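Local structure of uncharacterized protein (Bacteroides uniformis, 4K61) at residues Q9-K14 / V44-Q49; M82-T87 / Q108-I113. The protein is of unknown function but belongs to the DUF2874 family of putative beta-lactamase-inhibitor-like, PepSY-like proteins. All blocks are in the same frame, centred on the assembly; numbering follows the deposited sequence. Where two conformers were deposited one is given.

Contact 1: Q9-K14 / V44-Q49; sequences QAALKK and VWFDGQ
The Phe-46 ring carries this contact, and Leu-12 and Ala-11 of the helix meet its far end. Leu-12 CD1 lies in the ring plane at the edge, 4.0 Å from Phe-46 CZ. Leu-12 CA and Ala-11 CB come in obliquely, the first 3.8 Å from Phe-46 CZ and the second 3.9 Å from Phe-46 CE2; Leu-12 CB is also 3.8 Å from Phe-46 CZ. The ring is therefore seated against one turn of the helix rather than stacked on another flat group. The Leu-12 side chain crosses that of Phe-46 at about a right angle. Its CG, anti to the backbone N (chi1 179°), carries the branch alongside the ring edge, where CD1 also comes 4.4 Å from Val-44 CG2. The contact is wholly apolar, with no hydrogen bond across it. Beyond Phe-46 the chain leaves the strand through an Asx turn. Here Asp-47 OD1 accepts from Gln-49 N at 2.9 Å, from above the carboxylate plane and with a bent N-H...O angle of 132°; Gln-51 N is a second donor to the same oxygen. Overall, a helix packs on an antiparallel sheet: the axes of helix segment 9-14 and strand segment 44-46 approach to 10.0 Å, their directions 140° apart. Val-8 and Met-15 of helix 6-15 also touch Phe-46, Trp-24 of strand 23-27 touches both Phe-46 and Leu-12, and Ala-33 and Phe-35 of strand 30-37 extend the apolar layer beneath Leu-12.

Contact 2: M82-T87 / Q108-I113; sequences MVQNVT and QTKYQI
Gln-84 and Lys-110 start out alike, each with CG anti to its own carbonyl carbon, but finish differently: the glutamine runs on extended from CG, whereas the lysine bends at its last torsion (chi4 33°), short of the staggered value. Gln-84 sits at a classic beta bulge in the antiparallel sheet, where it and Asn-85 both face Glu-101 of the intervening strand 97-103. The backbone supports this assignment, for Gln-84 has a psi of -19° amid otherwise extended residues, and both bulge residues bond to Glu-101 through the main chain. As expected of such a bulge, the CB atoms of Gln-84 and Asn-85 leave the backbone on roughly the same side.

Strands 82-90 and 110-115 are second neighbours, so no main-chain bonding joins them; the CA atoms of Gln-84 and Lys-110 are 9.0 Å apart. The gap is spanned by side chains alone, and Lys-110 also touches Glu-101 on the way. The two chains cross at about a right angle, with the amide oxygen of Gln-84 against the end of the lysine. Gln-84 OE1 is 3.2 Å from Lys-110 CE and, further back along the chain, 3.9 Å from Lys-110 CD. The partial negative charge of the amide oxygen probably favours a place beside the ammonium end. Only 73 Å² is buried, and Gln-84 is exposed. Lys-110 also touches a crystal neighbour, while its backbone N donates to Thr-128 OG1. At the tip, Lys-110 NZ stands 3.4 Å from Gln-84 OE1 and 3.7 Å from Gln-84 NE2.

In the fold
From the N terminus, helix 6-15 comes first, and contact 1 closes a loop of 29 residues that contains strands 23-27 and 30-37, fastening the helix to strand 40-46. The chain then adds strand 52-58 and passes through helix 67-75 before contact 2 opens. That contact closes a loop of 20 residues holding strand 97-103, the sheet neighbour of both its partners. The loops follow in series and neither nest nor cross. Both contacts reach the same antiparallel sheet, on opposite sides of the chain's centre, with contact centres about 29 Å apart. Contact 1 is buried helix-on-sheet packing; contact 2 is a surface side-chain contact between alternate strands.

Contact 1: Q9-K14 / V44-Q49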
# COMPACT_ATOMS: atom_id res chain seq x y z
N GLN A 9 -4.66 15.45 -11.92
CA GLN A 9 -3.30 15.96 -11.71
C GLN A 9 -3.33 17.13 -10.75
O GLN A 9 -2.45 17.24 -9.88
CB GLN A 9 -2.64 16.36 -13.04
CG GLN A 9 -2.44 15.17 -13.98
CD GLN A 9 -1.51 15.46 -15.13
OE1 GLN A 9 -0.43 16.01 -14.95
NE2 GLN A 9 -1.93 15.09 -16.34
N ALA A 10 -4.35 17.97 -10.87
CA ALA A 10 -4.51 19.14 -9.97
C ALA A 10 -4.82 18.70 -8.54
O ALA A 10 -4.32 19.30 -7.56
CB ALA A 10 -5.60 20.07 -10.48
N ALA A 11 -5.61 17.65 -8.40
CA ALA A 11 -5.93 17.13 -7.05
C ALA A 11 -4.71 16.61 -6.32
O ALA A 11 -4.57 16.83 -5.12
CB ALA A 11 -6.98 16.05 -7.11
N LEU A 12 -3.78 15.95 -7.05
CA LEU A 12 -2.53 15.48 -6.45
C LEU A 12 -1.65 16.68 -6.04
O LEU A 12 -1.11 16.70 -4.92
CB LEU A 12 -1.73 14.61 -7.43
CG LEU A 12 -0.37 14.10 -6.90
CD1 LEU A 12 -0.57 13.17 -5.71
CD2 LEU A 12 0.40 13.40 -8.00
N LYS A 13 -1.54 17.67 -6.91
CA LYS A 13 -0.72 18.86 -6.66
C LYS A 13 -1.25 19.62 -5.44
O LYS A 13 -0.48 20.14 -4.63
CB LYS A 13 -0.67 19.74 -7.91
CG LYS A 13 0.41 20.80 -7.89
CD LYS A 13 0.78 21.22 -9.30
CE LYS A 13 2.02 22.07 -9.36
NZ LYS A 13 1.68 23.50 -9.13
N LYS A 14 -2.56 19.64 -5.26
CA LYS A 14 -3.14 20.21 -4.05
C LYS A 14 -2.75 19.48 -2.75
O LYS A 14 -2.44 20.12 -1.74
CB LYS A 14 -4.66 20.27 -4.22
CG LYS A 14 -5.43 20.92 -3.09
CD LYS A 14 -6.87 21.14 -3.53
CE LYS A 14 -7.82 21.20 -2.35
NZ LYS A 14 -7.68 22.49 -1.63
N VAL A 44 -0.92 7.22 -4.65
CA VAL A 44 -2.22 7.75 -4.29
C VAL A 44 -3.19 7.39 -5.41
O VAL A 44 -2.89 7.56 -6.61
CB VAL A 44 -2.22 9.28 -4.11
CG1 VAL A 44 -3.59 9.76 -3.70
CG2 VAL A 44 -1.23 9.72 -3.05
N TRP A 45 -4.32 6.83 -5.00
CA TRP A 45 -5.38 6.39 -5.92
C TRP A 45 -6.44 7.46 -5.98
O TRP A 45 -6.91 7.91 -4.92
CB TRP A 45 -6.05 5.09 -5.41
CG TRP A 45 -5.29 3.81 -5.75
CD1 TRP A 45 -5.65 2.86 -6.65
CD2 TRP A 45 -4.06 3.37 -5.17
NE1 TRP A 45 -4.72 1.86 -6.69
CE2 TRP A 45 -3.74 2.14 -5.77
CE3 TRP A 45 -3.20 3.88 -4.18
CZ2 TRP A 45 -2.60 1.43 -5.45
CZ3 TRP A 45 -2.07 3.15 -3.85
CH2 TRP A 45 -1.77 1.96 -4.49
N PHE A 46 -6.83 7.84 -7.22
CA PHE A 46 -7.90 8.81 -7.41
C PHE A 46 -9.02 8.19 -8.21
O PHE A 46 -8.77 7.48 -9.21
CB PHE A 46 -7.40 10.03 -8.18
CG PHE A 46 -6.38 10.82 -7.45
CD1 PHE A 46 -5.05 10.49 -7.57
CD2 PHE A 46 -6.74 11.89 -6.62
CE1 PHE A 46 -4.08 11.19 -6.89
CE2 PHE A 46 -5.75 12.59 -5.92
CZ PHE A 46 -4.43 12.25 -6.07
N ASP A 47 -10.26 8.48 -7.81
CA ASP A 47 -11.39 8.08 -8.64
C ASP A 47 -11.62 9.05 -9.82
O ASP A 47 -10.92 10.03 -9.97
CB ASP A 47 -12.67 7.86 -7.79
CG ASP A 47 -13.19 9.13 -7.11
OD1 ASP A 47 -12.95 10.27 -7.60
OD2 ASP A 47 -13.89 8.94 -6.07
N GLY A 48 -12.65 8.80 -10.62
CA GLY A 48 -13.00 9.67 -11.75
C GLY A 48 -13.38 11.10 -11.39
O GLY A 48 -13.37 11.98 -12.26
N GLN A 49 -13.76 11.33 -10.13
CA GLN A 49 -14.11 12.66 -9.66
C GLN A 49 -12.92 13.35 -8.99
O GLN A 49 -13.09 14.35 -8.32
CB GLN A 49 -15.29 12.58 -8.71
CG GLN A 49 -16.54 12.12 -9.42
CD GLN A 49 -17.77 12.18 -8.53
OE1 GLN A 49 -18.01 11.29 -7.72
NE2 GLN A 49 -18.57 13.23 -8.69

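Contact 2: M82-T87 / Q108-I113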
# COMPACT_ATOMS: atom_id res chain seq x y z
N MSE A 82 10.28 -14.64 4.96
CA MSE A 82 11.11 -13.48 4.69
C MSE A 82 10.19 -12.32 4.38
O MSE A 82 9.38 -12.41 3.47
CB MSE A 82 11.99 -13.83 3.47
CG MSE A 82 13.24 -14.66 3.73
SE MSE A 82 12.81 -16.56 4.15
CE MSE A 82 14.51 -17.49 3.76
N VAL A 83 10.32 -11.21 5.10
CA VAL A 83 9.52 -10.02 4.79
C VAL A 83 9.98 -9.42 3.48
O VAL A 83 11.17 -9.11 3.32
CB VAL A 83 9.58 -8.96 5.91
CG1 VAL A 83 8.86 -7.69 5.49
CG2 VAL A 83 8.97 -9.52 7.18
N GLN A 84 9.07 -9.29 2.52
CA GLN A 84 9.40 -8.78 1.20
C GLN A 84 8.80 -7.44 0.88
O GLN A 84 9.27 -6.76 -0.03
CB GLN A 84 8.96 -9.78 0.13
CG GLN A 84 9.78 -11.04 0.16
CD GLN A 84 9.27 -12.11 -0.79
OE1 GLN A 84 8.15 -12.03 -1.30
NE2 GLN A 84 10.08 -13.13 -1.00
N ASN A 85 7.77 -7.03 1.61
CA ASN A 85 7.19 -5.70 1.44
C ASN A 85 6.46 -5.30 2.70
O ASN A 85 5.89 -6.15 3.40
CB ASN A 85 6.29 -5.62 0.22
CG ASN A 85 5.76 -4.19 -0.05
OD1 ASN A 85 6.34 -3.41 -0.80
ND2 ASN A 85 4.63 -3.86 0.58
N VAL A 86 6.56 -4.01 3.03
CA VAL A 86 5.83 -3.43 4.16
C VAL A 86 5.25 -2.09 3.67
O VAL A 86 5.99 -1.24 3.19
CB VAL A 86 6.72 -3.18 5.39
CG1 VAL A 86 5.90 -2.61 6.52
CG2 VAL A 86 7.36 -4.50 5.81
N THR A 87 3.93 -1.97 3.76
CA THR A 87 3.21 -0.83 3.22
C THR A 87 2.26 -0.28 4.28
O THR A 87 1.51 -1.02 4.93
CB THR A 87 2.43 -1.24 1.96
OG1 THR A 87 3.35 -1.78 1.02
CG2 THR A 87 1.72 -0.07 1.31
N GLN A 108 8.15 -20.39 -3.56
CA GLN A 108 7.13 -19.77 -4.42
C GLN A 108 6.11 -19.01 -3.55
O GLN A 108 5.68 -17.91 -3.90
CB GLN A 108 6.38 -20.80 -5.30
CG GLN A 108 7.17 -22.00 -5.81
CD GLN A 108 6.77 -23.28 -5.14
OE1 GLN A 108 5.58 -23.53 -4.91
NE2 GLN A 108 7.74 -24.11 -4.81
N THR A 109 5.76 -19.60 -2.43
CA THR A 109 4.61 -19.14 -1.64
C THR A 109 4.75 -17.74 -1.04
O THR A 109 5.70 -17.46 -0.32
CB THR A 109 4.30 -20.14 -0.52
OG1 THR A 109 4.21 -21.45 -1.09
CG2 THR A 109 2.99 -19.83 0.14
N LYS A 110 3.76 -16.87 -1.31
CA LYS A 110 3.72 -15.53 -0.74
C LYS A 110 2.40 -15.30 0.01
O LYS A 110 1.35 -15.72 -0.48
CB LYS A 110 3.92 -14.49 -1.82
CG LYS A 110 5.32 -14.54 -2.45
CD LYS A 110 5.45 -13.63 -3.64
CE LYS A 110 6.88 -13.26 -4.02
NZ LYS A 110 7.85 -14.35 -3.75
N TYR A 111 2.49 -14.68 1.18
CA TYR A 111 1.31 -14.30 1.96
C TYR A 111 1.29 -12.80 2.18
O TYR A 111 2.36 -12.16 2.32
CB TYR A 111 1.26 -14.98 3.33
CG TYR A 111 1.17 -16.48 3.27
CD1 TYR A 111 -0.03 -17.11 2.96
CD2 TYR A 111 2.28 -17.27 3.50
CE1 TYR A 111 -0.13 -18.50 2.87
CE2 TYR A 111 2.19 -18.66 3.43
CZ TYR A 111 0.99 -19.26 3.12
OH TYR A 111 0.91 -20.63 3.04
N GLN A 112 0.09 -12.24 2.16
CA GLN A 112 -0.12 -10.87 2.54
C GLN A 112 -0.96 -10.83 3.81
O GLN A 112 -2.08 -11.39 3.84
CB GLN A 112 -0.81 -10.11 1.45
CG GLN A 112 -1.11 -8.65 1.80
CD GLN A 112 -2.06 -8.04 0.79
OE1 GLN A 112 -3.29 -8.29 0.81
NE2 GLN A 112 -1.51 -7.24 -0.10
N ILE A 113 -0.45 -10.15 4.82
CA ILE A 113 -1.13 -10.05 6.11
C ILE A 113 -1.44 -8.58 6.39
O ILE A 113 -0.55 -7.71 6.31
CB ILE A 113 -0.23 -10.63 7.24
CG1 ILE A 113 0.32 -12.03 6.88
CG2 ILE A 113 -1.00 -10.72 8.55
CD1 ILE A 113 1.75 -12.02 6.38